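Local coordinates for replicase polyprotein 1a (Avian infectious bronchitis virus, PDB 3LD1) that yields the non-structural proteins of the coronavirus replicase and is represented here by a fragment of nsp2, whose own role remains unclear, at residues A[192-195]-A[196-199]; A[109-112]-A[113-116]; A[99-102]-A[103-106]. The protein carries 3 engineered substitutions. All blocks are in the same frame, centred on the assembly; numbering follows the deposited sequence.

Contact 1 of 3, residues A[192-195]-A[196-199]; sequences SELP and QRIA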
# COMPACT_ATOMS: atom_id res chain seq x y z
N SER A 192 21.29 0.58 13.32
CA SER A 192 21.93 -0.63 12.76
C SER A 192 20.88 -1.51 12.14
O SER A 192 21.18 -2.28 11.20
CB SER A 192 22.75 -1.41 13.79
OG SER A 192 23.32 -2.58 13.22
N GLU A 193 19.65 -1.39 12.66
CA GLU A 193 18.45 -1.96 12.06
C GLU A 193 17.98 -1.05 10.93
O GLU A 193 17.40 -1.51 9.94
CB GLU A 193 17.33 -2.03 13.10
CG GLU A 193 16.50 -3.32 13.09
CD GLU A 193 17.19 -4.43 13.89
OE1 GLU A 193 18.10 -5.11 13.33
OE2 GLU A 193 16.83 -4.62 15.08
N LEU A 194 18.23 0.25 11.11
CA LEU A 194 17.85 1.27 10.14
C LEU A 194 18.09 0.93 8.65
O LEU A 194 17.19 1.08 7.83
CB LEU A 194 18.53 2.57 10.52
CG LEU A 194 18.08 3.86 9.87
CD1 LEU A 194 16.69 4.14 10.24
CD2 LEU A 194 19.00 4.92 10.40
N PRO A 195 19.32 0.48 8.30
CA PRO A 195 19.50 0.19 6.84
C PRO A 195 18.37 -0.69 6.33
O PRO A 195 17.74 -0.37 5.33
CB PRO A 195 20.87 -0.48 6.73
CG PRO A 195 21.64 -0.07 8.09
CD PRO A 195 20.55 0.28 9.11
N GLN A 196 18.04 -1.73 7.09
CA GLN A 196 16.95 -2.67 6.73
C GLN A 196 15.50 -2.16 6.82
O GLN A 196 14.69 -2.45 5.95
CB GLN A 196 17.10 -3.97 7.51
CG GLN A 196 18.29 -4.86 6.98
CD GLN A 196 18.18 -5.22 5.46
OE1 GLN A 196 17.10 -5.07 4.81
NE2 GLN A 196 19.30 -5.72 4.89
N ARG A 197 15.18 -1.38 7.83
CA ARG A 197 13.86 -0.78 7.91
C ARG A 197 13.61 0.18 6.81
O ARG A 197 12.50 0.40 6.38
CB ARG A 197 13.72 0.03 9.18
CG ARG A 197 13.85 -0.75 10.43
CD ARG A 197 13.05 -0.10 11.56
NE ARG A 197 13.37 1.30 11.79
CZ ARG A 197 14.46 1.73 12.40
NH1 ARG A 197 15.36 0.85 12.82
NH2 ARG A 197 14.65 3.04 12.58
N ILE A 198 14.67 0.80 6.33
CA ILE A 198 14.49 1.81 5.30
C ILE A 198 14.27 1.11 3.97
O ILE A 198 13.39 1.53 3.21
CB ILE A 198 15.67 2.79 5.25
CG1 ILE A 198 15.61 3.72 6.47
CG2 ILE A 198 15.64 3.56 3.93
CD1 ILE A 198 14.35 4.59 6.58
N ALA A 199 15.02 0.03 3.73
CA ALA A 199 14.84 -0.73 2.53
C ALA A 199 13.42 -1.41 2.51
O ALA A 199 12.81 -1.63 1.45
CB ALA A 199 15.96 -1.78 2.44
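The side chains of Arg-197 and Leu-194 pass each other at a slant one turn apart, early in helix 194-207, and the guanidinium is folded back over the backbone that precedes it. Its CG lies beside the backbone N and opposite the carbonyl carbon (chi1 -63°), and a bend at chi3 (-54°) turns the chain back toward the start of the helix. The packing round the flat group is mostly apolar. Leu-194 CA lies over one face, Leu-194 CD1 touches NH2 of Arg-197 at 3.3 Å, and Glu-193 CB sits at the edge, in the plane of the group, 3.5 Å from Arg-197 NH1. The same CD1 of Leu-194 also meets Ile-198 CG1 at 3.9 Å, so one methyl of Leu-194 is shared between the arginine and the isoleucine.

Charge plays little direct part: Glu-193 OE2 stays 6.1 Å from Arg-197 NH1, so the opposite charges may attract but do not touch. The polar end of the arginine instead bonds through NH1 to the backbone O of Asn-190, tying the helix to the chain just ahead of it.

Backbone bonds of the i to i+4 kind complete the turn. Arg-197 N donates to Glu-193 O (3.1 Å), Ile-198 N to Leu-194 O (2.9 Å) and Ala-199 N to Pro-195 O (3.2 Å). Pro-195, which has no N-H to give, fits at this early position. Pro-195 and the buried Ile-198 both face helix 140-162: Pro-195 touches Ile-140, while Ile-198 packs on Ser-143, Ala-144 and Met-147.

Contact 2 of 3, residues A[109-112]-A[113-116]; sequences SLTV and ETLD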
# COMPACT_ATOMS: atom_id res chain seq x y z
N SER A 109 19.33 17.26 9.70
CA SER A 109 19.21 15.96 10.31
C SER A 109 19.40 15.87 11.81
O SER A 109 19.38 14.77 12.36
CB SER A 109 20.11 14.94 9.62
OG SER A 109 21.47 15.15 9.88
N LEU A 110 19.57 17.03 12.45
CA LEU A 110 19.74 17.17 13.92
C LEU A 110 18.70 16.35 14.72
O LEU A 110 19.11 15.50 15.49
CB LEU A 110 19.66 18.68 14.32
CG LEU A 110 20.98 19.42 14.53
CD1 LEU A 110 22.11 18.76 13.81
CD2 LEU A 110 20.96 20.95 14.30
N THR A 111 17.40 16.57 14.46
CA THR A 111 16.27 16.01 15.17
C THR A 111 15.00 15.72 14.28
O THR A 111 14.87 16.25 13.15
CB THR A 111 15.79 17.06 16.14
OG1 THR A 111 15.28 18.22 15.43
CG2 THR A 111 16.92 17.51 17.06
N VAL A 112 14.03 14.96 14.84
CA VAL A 112 12.78 14.70 14.17
C VAL A 112 12.27 15.98 13.61
O VAL A 112 11.89 16.02 12.43
CB VAL A 112 11.69 14.04 15.08
CG1 VAL A 112 10.33 13.74 14.28
CG2 VAL A 112 12.19 12.72 15.60
N GLU A 113 12.31 17.06 14.40
CA GLU A 113 11.68 18.25 13.86
C GLU A 113 12.47 18.86 12.70
O GLU A 113 11.85 19.34 11.74
CB GLU A 113 11.20 19.24 14.93
CG GLU A 113 11.81 18.92 16.22
CD GLU A 113 11.01 17.97 17.14
OE1 GLU A 113 11.45 16.84 17.47
OE2 GLU A 113 9.97 18.41 17.60
N THR A 114 13.79 18.79 12.72
CA THR A 114 14.51 19.36 11.61
C THR A 114 14.29 18.53 10.36
O THR A 114 14.08 19.06 9.22
CB THR A 114 16.03 19.62 11.93
OG1 THR A 114 16.70 18.41 12.44
CG2 THR A 114 16.14 20.85 12.98
N LEU A 115 14.27 17.21 10.59
CA LEU A 115 14.05 16.27 9.53
C LEU A 115 12.68 16.55 8.90
O LEU A 115 12.58 16.59 7.67
CB LEU A 115 14.04 14.88 10.09
CG LEU A 115 15.22 13.97 10.14
CD1 LEU A 115 16.40 14.62 9.79
CD2 LEU A 115 15.36 13.26 11.55
N ASP A 116 11.64 16.76 9.72
CA ASP A 116 10.31 17.05 9.17
C ASP A 116 10.21 18.36 8.40
O ASP A 116 9.50 18.44 7.37
CB ASP A 116 9.22 17.06 10.25
CG ASP A 116 8.79 15.68 10.64
OD1 ASP A 116 9.21 14.66 9.99
OD2 ASP A 116 8.03 15.61 11.63
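Thr-111 and Thr-114 set their side chains at about a right angle, each hydroxyl oxygen taking the backbone N-H of the other residue. Thr-111 OG1 stands between its own backbone N and carbonyl carbon (chi1 65°), a torsion that brings it to the open N-terminal end of the helix, where it accepts from Thr-114 N at 3.1 Å. In the reverse direction Thr-111 N donates to Thr-114 OG1 at 2.8 Å, with an almost straight N-H...O angle of 174°. The Thr-114 hydroxyl is gripped a second time from outside, being hydrogen-bonded to the backbone O of Trp-108, so its rotation is well fixed.

This reciprocal pair is a capping box, with Thr-111 as the N-cap of helix 112-121. It gives the N-H of Thr-114, which has no full turn before it, an acceptor, and it lies where the loop after helix 105-108 passes into the new helix.

Thr-111 O then starts the regular pattern, receiving Leu-115 N at 2.8 Å and, weakly, Thr-114 N. Leu-115 lays its CD2 against that same carbonyl, 3.4 Å from Thr-111 O, and its buried side chain also reaches Arg-148 and Phe-188. Val-112 and Asp-116 extend abreast on one flank of the helix, Val-112 CG1 being 4.0 Å from Asp-116 OD2. The polar partner of the carboxylate is Arg-148 on helix 140-162, whose NE forms a salt bridge with OD1. Glu-113 bends back at chi2 so that its carboxylate passes beside the valine, with OE1 3.7 Å from Val-112 CB, while its CG lies 3.6 Å from Thr-111 OG1.

Contact 3 of 3, residues A[99-102]-A[103-106]; sequences RELL and KTAC
Arg-99 swings its CG away from the backbone N (chi1 -154°), while Lys-103, with chi1 at -107° and a bend at chi2, brings its NZ beside the arginine; the two chains run alongside each other in the same direction, one turn apart. Lys-103 NZ ends 3.4 Å from Arg-99 CD and 3.6 Å from Arg-99 NE. Two like charges this close probably repel; Glu-100 OE2, 5.9 Å from Lys-103 NZ, may offset this in part without touching it.

At Thr-104 a chi1 of 62° turns the hydroxyl back to the preceding turn, where OG1 donates to Leu-101 O at 2.9 Å. That carbonyl is heavily used, since it also accepts Trp-108 NE1 and, weakly, Thr-104 N.

Along the backbone, Lys-103 N bonds to Arg-99 O and Thr-104 N to Glu-100 O, the last i to i+4 bonds here. Ala-105 N then goes to Leu-102 O at 3.0 Å, an i to i+3 bond as in a 3-10 turn, its donor well above the carbonyl plane. Leu-101 and Leu-102 pack on helix 140-162. This is a junction in which one non-helical residue, Thr-104, links helix 93-103 to helix 105-108.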
# COMPACT_ATOMS: atom_id res chain seq x y z
N ARG A 99 24.57 17.49 -3.81
CA ARG A 99 25.81 17.70 -3.05
C ARG A 99 25.45 18.76 -2.00
O ARG A 99 25.82 18.67 -0.87
CB ARG A 99 26.95 18.24 -3.90
CG ARG A 99 28.32 17.85 -3.29
CD ARG A 99 29.49 18.83 -3.40
NE ARG A 99 29.42 19.87 -4.42
CZ ARG A 99 30.29 20.04 -5.42
NH1 ARG A 99 31.35 19.22 -5.58
NH2 ARG A 99 30.11 21.06 -6.28
N GLU A 100 24.66 19.73 -2.40
CA GLU A 100 24.24 20.77 -1.49
C GLU A 100 23.38 20.19 -0.33
O GLU A 100 23.74 20.36 0.84
CB GLU A 100 23.54 21.92 -2.25
CG GLU A 100 23.75 23.28 -1.63
CD GLU A 100 25.25 23.72 -1.78
OE1 GLU A 100 25.79 23.65 -2.92
OE2 GLU A 100 25.89 24.09 -0.77
N LEU A 101 22.28 19.49 -0.62
CA LEU A 101 21.51 18.88 0.47
C LEU A 101 22.41 18.15 1.48
O LEU A 101 22.24 18.40 2.68
CB LEU A 101 20.46 17.95 -0.04
CG LEU A 101 19.38 17.38 0.90
CD1 LEU A 101 18.43 18.48 1.43
CD2 LEU A 101 18.53 16.37 0.16
N LEU A 102 23.40 17.35 1.00
CA LEU A 102 24.34 16.63 1.89
C LEU A 102 25.09 17.54 2.82
O LEU A 102 25.16 17.28 4.04
CB LEU A 102 25.36 15.82 1.15
CG LEU A 102 24.76 14.50 0.62
CD1 LEU A 102 25.69 13.78 -0.42
CD2 LEU A 102 24.31 13.55 1.74
N LYS A 103 25.63 18.59 2.21
CA LYS A 103 26.30 19.66 2.89
C LYS A 103 25.48 20.26 4.03
O LYS A 103 26.01 20.48 5.10
CB LYS A 103 26.74 20.76 1.90
CG LYS A 103 28.27 20.77 1.66
CD LYS A 103 28.73 21.03 0.17
CE LYS A 103 30.30 20.72 -0.01
NZ LYS A 103 30.92 21.12 -1.36
N THR A 104 24.18 20.46 3.84
CA THR A 104 23.34 20.98 4.91
C THR A 104 22.79 19.91 5.89
O THR A 104 21.97 20.22 6.72
CB THR A 104 22.18 21.85 4.34
OG1 THR A 104 21.32 21.07 3.48
CG2 THR A 104 22.71 23.06 3.62
N ALA A 105 23.22 18.65 5.83
CA ALA A 105 22.57 17.63 6.70
C ALA A 105 22.97 17.86 8.13
O ALA A 105 22.24 17.59 9.07
CB ALA A 105 22.94 16.26 6.31
N CYS A 106 24.14 18.40 8.26
CA CYS A 106 24.64 18.69 9.52
C CYS A 106 23.62 19.64 10.20
O CYS A 106 23.59 19.72 11.43
CB CYS A 106 26.04 19.25 9.37
SG CYS A 106 26.08 20.86 8.47

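Overall arrangement
Along the chain the order is contact 3, contact 2, contact 1, all on the same side of the chain's centre. Contact 3 joins helix 93-103 to helix 105-108, and contact 2 follows two residues later, at the start of helix 112-121; their centres are 13 Å apart. Ser-109 OG bonds back to Ala-105 O, joining contacts 2 and 3, whereas contact 1 touches neither. Contact 1, early in helix 194-207, comes some eighty residues later, yet its centre is only 18 Å from that of contact 2 and 21 Å from that of contact 3. All share helix 140-162, so three helix junctions or starts gather round one long helix in this nsp2 fragment.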